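Side-chain contacts in HTPA Reductase (Selaginella moellendorffii, PDB 5U5N), which probably catalyses the NAD(P)H-dependent reduction of 4-hydroxy-tetrahydrodipicolinate to tetrahydrodipicolinate, a step of lysine biosynthesis by the diaminopimelate pathway: residues A[56-59]-A[60-63]; A[138-141]-A[142-145]; A[255-259]-A[260-264]. One frame throughout, in Å; residues are numbered along the deposited sequence.

Contact 1. Residues A[56-59]-A[60-63]; sequences REVS and ERED
Arg-56 and Glu-60 form a salt bridge across the turn that leads from strand 51-57 into helix 61-71, with NE of Arg-56 donating to OE1 of Glu-60 at 2.8 Å. The N-H points to the acceptor at 156°, OE1 lies close to the guanidinium plane, and the donor reaches it nearly along its C-O bond. The arginine gets there by folding: CG stands beside its own backbone N (chi1 -54°), and further bends at chi2 and chi3 bring CD and NE to OE1 of Glu-60, which also lies 3.6 Å from CB of Arg-56. Glu-60, extended beyond CG, comes in at about a right angle to the arginine chain, its carboxylate plane turned 66° from the guanidinium. The bridge therefore uses NE at the guanidinium edge, while NH1 is held by a second carboxylate, that of Glu-67.

Two backbone bonds close the turn. Glu-60, at the N-cap position, gives its N-H to O of Glu-57 at 3.0 Å, and N of Arg-61 reaches O of Val-58 at 3.2 Å.

Val-58 and Arg-61 run side by side, pointing the same way, with CG2 of Val-58 4.0 Å from CD of Arg-61. Arg-61 sets CG between its backbone N and carbonyl carbon, which lays CG 3.3 Å from O of Val-58, then extends to a salt bridge with Asp-88 and a cation-pi contact with Phe-92. Val-58 itself touches the bound NAD. With Arg-56 shared between the carboxylates of Glu-60 and Glu-67, and Arg-61 paired with Asp-88, these opposite charges probably offset one another at the surface on which Val-58 meets the cofactor.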
ATOM      1  N   ARG A  56     -36.386  23.204   1.208  1.00 39.83           N
ATOM      2  CA  ARG A  56     -36.886  24.326   1.962  1.00 42.52           C
ATOM      3  C   ARG A  56     -35.741  25.313   2.132  1.00 42.68           C
ATOM      4  O   ARG A  56     -34.568  24.937   2.143  1.00 40.77           O
ATOM      5  CB  ARG A  56     -37.410  23.858   3.318  1.00 43.25           C
ATOM      6  CG  ARG A  56     -38.445  22.734   3.234  1.00 43.43           C
ATOM      7  CD  ARG A  56     -39.851  23.258   2.940  1.00 46.58           C
ATOM      8  NE  ARG A  56     -40.483  23.795   4.159  1.00 49.40           N
ATOM      9  CZ  ARG A  56     -41.111  23.069   5.099  1.00 50.33           C
ATOM     10  NH1 ARG A  56     -41.276  21.748   4.983  1.00 48.96           N
ATOM     11  NH2 ARG A  56     -41.579  23.672   6.182  1.00 53.09           N
ATOM     12  N   GLU A  57     -36.106  26.581   2.269  1.00 45.14           N
ATOM     13  CA  GLU A  57     -35.145  27.661   2.443  1.00 46.41           C
ATOM     14  C   GLU A  57     -34.518  27.531   3.812  1.00 46.03           C
ATOM     15  O   GLU A  57     -35.143  27.060   4.753  1.00 45.41           O
ATOM     16  CB  GLU A  57     -35.825  29.036   2.285  1.00 50.41           C
ATOM     17  CG  GLU A  57     -36.415  29.276   0.895  1.00 51.08           C
ATOM     18  CD  GLU A  57     -37.124  30.616   0.743  1.00 55.58           C
ATOM     19  OE1 GLU A  57     -36.968  31.510   1.616  1.00 58.82           O
ATOM     20  OE2 GLU A  57     -37.844  30.797  -0.270  1.00 56.68           O
ATOM     21  N   VAL A  58     -33.262  27.945   3.918  1.00 46.47           N
ATOM     22  CA  VAL A  58     -32.543  27.806   5.183  1.00 47.04           C
ATOM     23  C   VAL A  58     -33.125  28.686   6.300  1.00 50.20           C
ATOM     24  O   VAL A  58     -32.975  28.366   7.467  1.00 50.47           O
ATOM     25  CB  VAL A  58     -31.019  28.028   5.037  1.00 47.56           C
ATOM     26  CG1 VAL A  58     -30.669  29.494   4.781  1.00 51.05           C
ATOM     27  CG2 VAL A  58     -30.301  27.456   6.254  1.00 47.69           C
ATOM     28  N   SER A  59     -33.813  29.764   5.941  1.00 53.04           N
ATOM     29  CA  SER A  59     -34.546  30.572   6.931  1.00 56.98           C
ATOM     30  C   SER A  59     -35.602  29.773   7.699  1.00 56.70           C
ATOM     31  O   SER A  59     -35.907  30.112   8.844  1.00 59.42           O
ATOM     32  CB  SER A  59     -35.208  31.768   6.260  1.00 60.18           C
ATOM     33  OG  SER A  59     -35.917  31.347   5.122  1.00 58.20           O
ATOM     34  N   GLU A  60     -36.162  28.734   7.072  1.00 53.94           N
ATOM     35  CA  GLU A  60     -37.158  27.870   7.713  1.00 54.09           C
ATOM     36  C   GLU A  60     -36.576  26.670   8.512  1.00 51.77           C
ATOM     37  O   GLU A  60     -37.301  25.708   8.840  1.00 50.84           O
ATOM     38  CB  GLU A  60     -38.089  27.316   6.645  1.00 53.26           C
ATOM     39  CG  GLU A  60     -38.951  28.315   5.882  1.00 56.80           C
ATOM     40  CD  GLU A  60     -39.715  27.654   4.712  1.00 55.91           C
ATOM     41  OE1 GLU A  60     -39.649  26.410   4.520  1.00 53.68           O
ATOM     42  OE2 GLU A  60     -40.367  28.378   3.947  1.00 58.96           O
ATOM     43  N   ARG A  61     -35.283  26.679   8.812  1.00 51.17           N
ATOM     44  CA  ARG A  61     -34.632  25.444   9.284  1.00 48.79           C
ATOM     45  C   ARG A  61     -35.101  24.906  10.645  1.00 49.83           C
ATOM     46  O   ARG A  61     -35.026  23.718  10.909  1.00 47.60           O
ATOM     47  CB  ARG A  61     -33.121  25.587   9.271  1.00 48.81           C
ATOM     48  CG  ARG A  61     -32.548  26.583  10.260  1.00 52.38           C
ATOM     49  CD  ARG A  61     -31.049  26.630  10.069  1.00 52.44           C
ATOM     50  NE  ARG A  61     -30.456  27.626  10.954  1.00 56.40           N
ATOM     51  CZ  ARG A  61     -29.160  27.726  11.218  1.00 58.00           C
ATOM     52  NH1 ARG A  61     -28.266  26.887  10.672  1.00 56.14           N
ATOM     53  NH2 ARG A  61     -28.746  28.665  12.050  1.00 62.30           N
ATOM     54  N   GLU A  62     -35.606  25.778  11.496  1.00 53.56           N
ATOM     55  CA  GLU A  62     -36.202  25.366  12.771  1.00 55.47           C
ATOM     56  C   GLU A  62     -37.452  24.503  12.509  1.00 54.51           C
ATOM     57  O   GLU A  62     -37.587  23.408  13.057  1.00 53.22           O
ATOM     58  CB  GLU A  62     -36.600  26.599  13.611  1.00 60.53           C
ATOM     59  CG  GLU A  62     -35.485  27.624  13.849  1.00 62.79           C
ATOM     60  CD  GLU A  62     -34.798  27.486  15.192  1.00 64.92           C
ATOM     61  OE1 GLU A  62     -34.076  26.480  15.420  1.00 62.59           O
ATOM     62  OE2 GLU A  62     -34.986  28.407  16.015  1.00 69.50           O
ATOM     63  N   ASP A  63     -38.362  25.022  11.673  1.00 55.43           N
ATOM     64  CA  ASP A  63     -39.638  24.361  11.342  1.00 55.50           C
ATOM     65  C   ASP A  63     -39.321  23.025  10.646  1.00 51.29           C
ATOM     66  O   ASP A  63     -39.861  21.969  10.988  1.00 50.48           O
ATOM     67  CB  ASP A  63     -40.496  25.212  10.393  1.00 57.53           C
ATOM     68  CG  ASP A  63     -41.065  26.501  11.041  1.00 62.71           C
ATOM     69  OD1 ASP A  63     -41.012  26.638  12.294  1.00 64.96           O
ATOM     70  OD2 ASP A  63     -41.583  27.375  10.274  1.00 64.79           O
TER

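Contact 2. Residues A[138-141]-A[142-145]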
ATOM      1  N   ALA A 138      -3.267   6.282   4.223  1.00 32.63           N
ATOM      2  CA  ALA A 138      -2.963   6.001   5.609  1.00 33.95           C
ATOM      3  C   ALA A 138      -2.088   4.761   5.754  1.00 33.34           C
ATOM      4  O   ALA A 138      -1.334   4.630   6.759  1.00 34.22           O
ATOM      5  CB  ALA A 138      -4.226   5.849   6.415  1.00 34.99           C
ATOM      6  N   ALA A 139      -2.191   3.877   4.754  1.00 32.49           N
ATOM      7  CA  ALA A 139      -1.336   2.698   4.665  1.00 32.87           C
ATOM      8  C   ALA A 139       0.076   3.146   4.416  1.00 33.58           C
ATOM      9  O   ALA A 139       0.977   2.763   5.178  1.00 35.12           O
ATOM     10  CB  ALA A 139      -1.782   1.791   3.529  1.00 32.54           C
ATOM     11  N   MET A 140       0.258   3.943   3.350  1.00 33.62           N
ATOM     12  CA  MET A 140       1.567   4.452   2.991  1.00 34.76           C
ATOM     13  C   MET A 140       2.240   5.095   4.178  1.00 35.84           C
ATOM     14  O   MET A 140       3.421   4.895   4.345  1.00 36.53           O
ATOM     15  CB  MET A 140       1.511   5.466   1.856  1.00 35.73           C
ATOM     16  CG  MET A 140       1.195   4.941   0.500  1.00 36.07           C
ATOM     17  SD  MET A 140       2.292   3.673  -0.109  1.00 38.10           S
ATOM     18  CE  MET A 140       3.865   4.529  -0.076  1.00 40.14           C
ATOM     19  N   GLU A 141       1.504   5.829   5.009  1.00 36.30           N
ATOM     20  CA  GLU A 141       2.106   6.471   6.166  1.00 38.52           C
ATOM     21  C   GLU A 141       2.524   5.516   7.286  1.00 38.35           C
ATOM     22  O   GLU A 141       3.558   5.729   7.992  1.00 39.39           O
ATOM     23  CB  GLU A 141       1.150   7.536   6.730  1.00 41.19           C
ATOM     24  CG  GLU A 141       1.783   8.447   7.798  1.00 45.24           C
ATOM     25  CD  GLU A 141       0.913   8.543   9.046  1.00 48.54           C
ATOM     26  OE1 GLU A 141       0.570   7.425   9.562  1.00 49.22           O
ATOM     27  OE2 GLU A 141       0.572   9.688   9.509  1.00 51.43           O
ATOM     28  N   ILE A 142       1.698   4.499   7.491  1.00 37.17           N
ATOM     29  CA  ILE A 142       2.040   3.477   8.470  1.00 38.43           C
ATOM     30  C   ILE A 142       3.312   2.762   7.993  1.00 38.13           C
ATOM     31  O   ILE A 142       4.302   2.655   8.748  1.00 39.90           O
ATOM     32  CB  ILE A 142       0.905   2.479   8.683  1.00 38.49           C
ATOM     33  CG1 ILE A 142      -0.222   3.151   9.466  1.00 39.65           C
ATOM     34  CG2 ILE A 142       1.401   1.276   9.467  1.00 40.51           C
ATOM     35  CD1 ILE A 142      -1.544   2.438   9.303  1.00 39.54           C
ATOM     36  N   MET A 143       3.272   2.315   6.744  1.00 36.82           N
ATOM     37  CA  MET A 143       4.425   1.670   6.097  1.00 37.45           C
ATOM     38  C   MET A 143       5.695   2.527   6.249  1.00 37.74           C
ATOM     39  O   MET A 143       6.739   2.038   6.640  1.00 38.78           O
ATOM     40  CB  MET A 143       4.115   1.425   4.611  1.00 37.06           C
ATOM     41  CG  MET A 143       5.084   0.486   3.940  1.00 39.06           C
ATOM     42  SD  MET A 143       6.482   1.332   3.184  1.00 40.61           S
ATOM     43  CE  MET A 143       5.673   1.705   1.607  1.00 40.54           C
ATOM     44  N   ALA A 144       5.557   3.821   5.966  1.00 37.28           N
ATOM     45  CA  ALA A 144       6.647   4.774   6.032  1.00 38.68           C
ATOM     46  C   ALA A 144       7.266   4.896   7.416  1.00 39.96           C
ATOM     47  O   ALA A 144       8.518   4.928   7.519  1.00 41.40           O
ATOM     48  CB  ALA A 144       6.167   6.118   5.605  1.00 39.40           C
ATOM     49  N   LYS A 145       6.439   4.895   8.464  1.00 40.03           N
ATOM     50  CA  LYS A 145       6.953   4.953   9.829  1.00 42.43           C
ATOM     51  C   LYS A 145       7.614   3.641  10.319  1.00 42.81           C
ATOM     52  O   LYS A 145       8.642   3.663  10.978  1.00 44.78           O
ATOM     53  CB  LYS A 145       5.862   5.397  10.778  1.00 44.00           C
ATOM     54  CG  LYS A 145       5.629   6.880  10.632  1.00 45.46           C
ATOM     55  CD  LYS A 145       4.539   7.359  11.562  1.00 47.94           C
ATOM     56  CE  LYS A 145       4.358   8.857  11.369  1.00 50.33           C
ATOM     57  NZ  LYS A 145       2.985   9.375  11.657  1.00 51.94           N
TER
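The backbone from Ala-138 to Lys-145 is regular alpha-helix within helix 131-146, with four successive i to i+4 bonds, the straightest running from N of Met-143 to O of Ala-139 at 2.8 Å and 174°. A charged pair and a methionine pair lie on it, with apolar residues that pack on neighbouring elements.

Glu-141 and Lys-145, one turn apart, form an i to i+4 salt bridge in which NZ of Lys-145 approaches OE2 of Glu-141 at 3.2 Å; as a hydrogen bond it is weak. Glu-141 has CG anti to its backbone N (chi1 -170°), and the bend at chi2 (-130°) carries the carboxylate outward, across the helix axis. Lys-145 runs back along the helix to meet it with a chain extended beyond CG; its CG lies 3.5 Å from O of Glu-141, a carbonyl the lysine passes on the way to the acid. With an alanine in place of Glu-141, the ammonium of Lys-145 would probably lose its acidic mate within the helix and be freer to swing into solvent.

Ile-142 lies beside the preceding turn, CG1 3.3 Å from O of Ala-138. It also packs on Ile-142 of the second subunit, while Ala-139 and Met-143 each meet the other's counterpart there, so this face of the helix belongs to the dimer interface. Ala-144 and Met-140 instead face helix 171-182 and the loop after it: Met-140 touches Leu-180, and Ala-144 touches Ser-179 and Leu-183.

Met-140 and Met-143 lie side by side and point the same way. Both chains are bent at chi2 and chi3, and these bends bring their ends together in a methyl-to-methyl contact, CE of Met-140 lying 3.8 Å from CE of Met-143.

Contact 3. Residues A[255-259]-A[260-264]; sequences SKKIQ and EKSEK
Lys-256, Lys-257 and Glu-260 form a salt-bridge network where helix 241-259 ends in a Schellman motif. Lys-256 gives its carbonyl to N of Glu-260, and its side chain, bent at chi2 and chi4, crosses that of Glu-260 to set NZ 3.4 Å from OE2 of Glu-260, a weak bond. Glu-260 is placed for this by an extended chain whose CG, anti to its carbonyl carbon (chi1 -69°), rests 3.4 Å from O of Lys-256.

Lys-257 reaches the other carboxylate oxygen. Its chain lies alongside that of Glu-260, with NZ 3.8 Å from OE1 of Glu-260, a long salt bridge, so each carboxylate oxygen faces its own ammonium group, and the two positive charges would tend to stabilise the acid's charge. The carbonyl of Lys-257 takes the closing bond from N of Ser-262, at 3.1 Å and nearly straight (172°). OG of Ser-262 lies 3.7 Å from CD of Lys-257, and both residues touch Tyr-267 of strand 266-267.

Ile-258 follows. Lys-261, whose positive phi (58°) turns the chain out of the helix, donates its N to O of Ile-258 at 2.9 Å.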
ATOM      1  N   SER A 255     -24.455   5.317  12.196  1.00 30.30           N
ATOM      2  CA  SER A 255     -25.694   4.655  12.616  1.00 31.27           C
ATOM      3  C   SER A 255     -25.433   3.641  13.719  1.00 32.57           C
ATOM      4  O   SER A 255     -26.096   3.641  14.746  1.00 33.25           O
ATOM      5  CB  SER A 255     -26.316   3.964  11.425  1.00 31.29           C
ATOM      6  OG  SER A 255     -27.701   4.051  11.404  1.00 31.97           O
ATOM      7  N   LYS A 256     -24.437   2.783  13.483  1.00 33.04           N
ATOM      8  CA  LYS A 256     -24.118   1.725  14.415  1.00 34.84           C
ATOM      9  C   LYS A 256     -23.589   2.272  15.731  1.00 35.55           C
ATOM     10  O   LYS A 256     -24.076   1.895  16.793  1.00 36.84           O
ATOM     11  CB  LYS A 256     -23.115   0.776  13.798  1.00 35.24           C
ATOM     12  CG  LYS A 256     -23.007  -0.545  14.500  1.00 37.32           C
ATOM     13  CD  LYS A 256     -22.713  -1.609  13.448  1.00 37.69           C
ATOM     14  CE  LYS A 256     -22.226  -2.923  14.049  1.00 39.86           C
ATOM     15  NZ  LYS A 256     -20.965  -2.652  14.822  1.00 40.23           N
ATOM     16  N   LYS A 257     -22.622   3.188  15.658  1.00 34.97           N
ATOM     17  CA  LYS A 257     -22.078   3.804  16.867  1.00 36.05           C
ATOM     18  C   LYS A 257     -23.184   4.405  17.732  1.00 36.84           C
ATOM     19  O   LYS A 257     -23.129   4.298  18.944  1.00 38.24           O
ATOM     20  CB  LYS A 257     -21.081   4.930  16.540  1.00 35.23           C
ATOM     21  CG  LYS A 257     -19.851   4.567  15.727  1.00 34.74           C
ATOM     22  CD  LYS A 257     -19.042   3.403  16.313  1.00 36.19           C
ATOM     23  CE  LYS A 257     -19.303   2.107  15.606  1.00 36.36           C
ATOM     24  NZ  LYS A 257     -18.378   1.067  16.182  1.00 38.15           N
ATOM     25  N   ILE A 258     -24.171   5.054  17.093  1.00 36.21           N
ATOM     26  CA  ILE A 258     -25.320   5.671  17.800  1.00 36.98           C
ATOM     27  C   ILE A 258     -26.179   4.592  18.455  1.00 38.94           C
ATOM     28  O   ILE A 258     -26.451   4.669  19.655  1.00 40.12           O
ATOM     29  CB  ILE A 258     -26.193   6.551  16.864  1.00 35.67           C
ATOM     30  CG1 ILE A 258     -25.387   7.722  16.305  1.00 34.51           C
ATOM     31  CG2 ILE A 258     -27.421   7.107  17.615  1.00 36.38           C
ATOM     32  CD1 ILE A 258     -25.953   8.340  15.044  1.00 33.41           C
ATOM     33  N   GLN A 259     -26.570   3.572  17.672  1.00 39.71           N
ATOM     34  CA  GLN A 259     -27.340   2.412  18.183  1.00 41.98           C
ATOM     35  C   GLN A 259     -26.669   1.772  19.404  1.00 44.21           C
ATOM     36  O   GLN A 259     -27.338   1.411  20.366  1.00 46.07           O
ATOM     37  CB  GLN A 259     -27.580   1.348  17.089  1.00 42.22           C
ATOM     38  CG  GLN A 259     -28.874   0.532  17.286  1.00 44.11           C
ATOM     39  CD  GLN A 259     -29.128  -0.514  16.185  1.00 44.61           C
ATOM     40  OE1 GLN A 259     -29.200  -0.179  14.991  1.00 43.88           O
ATOM     41  NE2 GLN A 259     -29.253  -1.784  16.582  1.00 46.67           N
ATOM     42  N   GLU A 260     -25.343   1.660  19.372  1.00 44.66           N
ATOM     43  CA  GLU A 260     -24.566   1.077  20.484  1.00 47.09           C
ATOM     44  C   GLU A 260     -24.280   2.012  21.637  1.00 47.99           C
ATOM     45  O   GLU A 260     -23.748   1.576  22.663  1.00 49.96           O
ATOM     46  CB  GLU A 260     -23.229   0.614  19.978  1.00 47.13           C
ATOM     47  CG  GLU A 260     -23.342  -0.574  19.076  1.00 47.56           C
ATOM     48  CD  GLU A 260     -22.012  -0.977  18.500  1.00 47.61           C
ATOM     49  OE1 GLU A 260     -21.058  -0.142  18.517  1.00 47.30           O
ATOM     50  OE2 GLU A 260     -21.961  -2.119  17.992  1.00 48.51           O
ATOM     51  N   LYS A 261     -24.562   3.291  21.448  1.00 46.65           N
ATOM     52  CA  LYS A 261     -24.254   4.305  22.434  1.00 47.60           C
ATOM     53  C   LYS A 261     -22.761   4.341  22.770  1.00 48.10           C
ATOM     54  O   LYS A 261     -22.399   4.274  23.937  1.00 50.12           O
ATOM     55  CB  LYS A 261     -25.094   4.095  23.713  1.00 49.85           C
ATOM     56  CG  LYS A 261     -26.586   3.844  23.508  1.00 50.02           C
ATOM     57  CD  LYS A 261     -27.240   3.415  24.826  1.00 52.79           C
ATOM     58  CE  LYS A 261     -28.420   2.466  24.637  1.00 53.71           C
ATOM     59  NZ  LYS A 261     -29.652   3.229  24.305  1.00 52.80           N
ATOM     60  N   SER A 262     -21.897   4.438  21.760  1.00 46.76           N
ATOM     61  CA  SER A 262     -20.440   4.520  22.003  1.00 47.67           C
ATOM     62  C   SER A 262     -20.115   5.694  22.922  1.00 48.40           C
ATOM     63  O   SER A 262     -20.796   6.720  22.888  1.00 47.21           O
ATOM     64  CB  SER A 262     -19.656   4.705  20.713  1.00 45.86           C
ATOM     65  OG  SER A 262     -19.801   3.569  19.881  1.00 45.79           O
ATOM     66  N   GLU A 263     -19.081   5.525  23.735  1.00 50.41           N
ATOM     67  CA  GLU A 263     -18.549   6.619  24.537  1.00 51.74           C
ATOM     68  C   GLU A 263     -17.993   7.702  23.591  1.00 49.40           C
ATOM     69  O   GLU A 263     -18.237   8.903  23.790  1.00 49.56           O
ATOM     70  CB  GLU A 263     -17.466   6.106  25.510  1.00 54.82           C
ATOM     71  CG  GLU A 263     -17.976   5.082  26.534  1.00 57.62           C
ATOM     72  CD  GLU A 263     -17.561   5.397  27.973  1.00 61.06           C
ATOM     73  OE1 GLU A 263     -16.376   5.139  28.332  1.00 63.05           O
ATOM     74  OE2 GLU A 263     -18.423   5.904  28.747  1.00 62.04           O
ATOM     75  N   LYS A 264     -17.292   7.251  22.548  1.00 47.44           N
ATOM     76  CA  LYS A 264     -16.710   8.115  21.531  1.00 45.32           C
ATOM     77  C   LYS A 264     -17.792   8.669  20.594  1.00 43.06           C
ATOM     78  O   LYS A 264     -18.660   7.923  20.125  1.00 42.03           O
ATOM     79  CB  LYS A 264     -15.642   7.339  20.742  1.00 44.83           C
ATOM     80  CG  LYS A 264     -14.997   8.130  19.632  1.00 43.24           C
ATOM     81  CD  LYS A 264     -13.749   7.473  19.076  1.00 43.29           C
ATOM     82  CE  LYS A 264     -13.180   8.391  18.014  1.00 42.01           C
ATOM     83  NZ  LYS A 264     -11.885   7.964  17.449  1.00 42.37           N
TER

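How the contacts relate
All three contacts join side chains close in sequence, but they sit far apart in the subunit and in different settings. Contact 1 belongs to the N-terminal nucleotide-binding part and is the one that reaches the cofactor: the side chain of Val-58 is about 4 Å from the bound NAD. Contacts 2 and 3 lie away from the cofactor site, both in the C-terminal DapB family region, their centres 28 Å apart and nearest atoms about 14 Å. Contact 2 lies across the chain's centre from contact 1, 44 Å between centres, and alone of the three touches the second subunit. Contact 3 is 28 Å from contact 1, centre to centre.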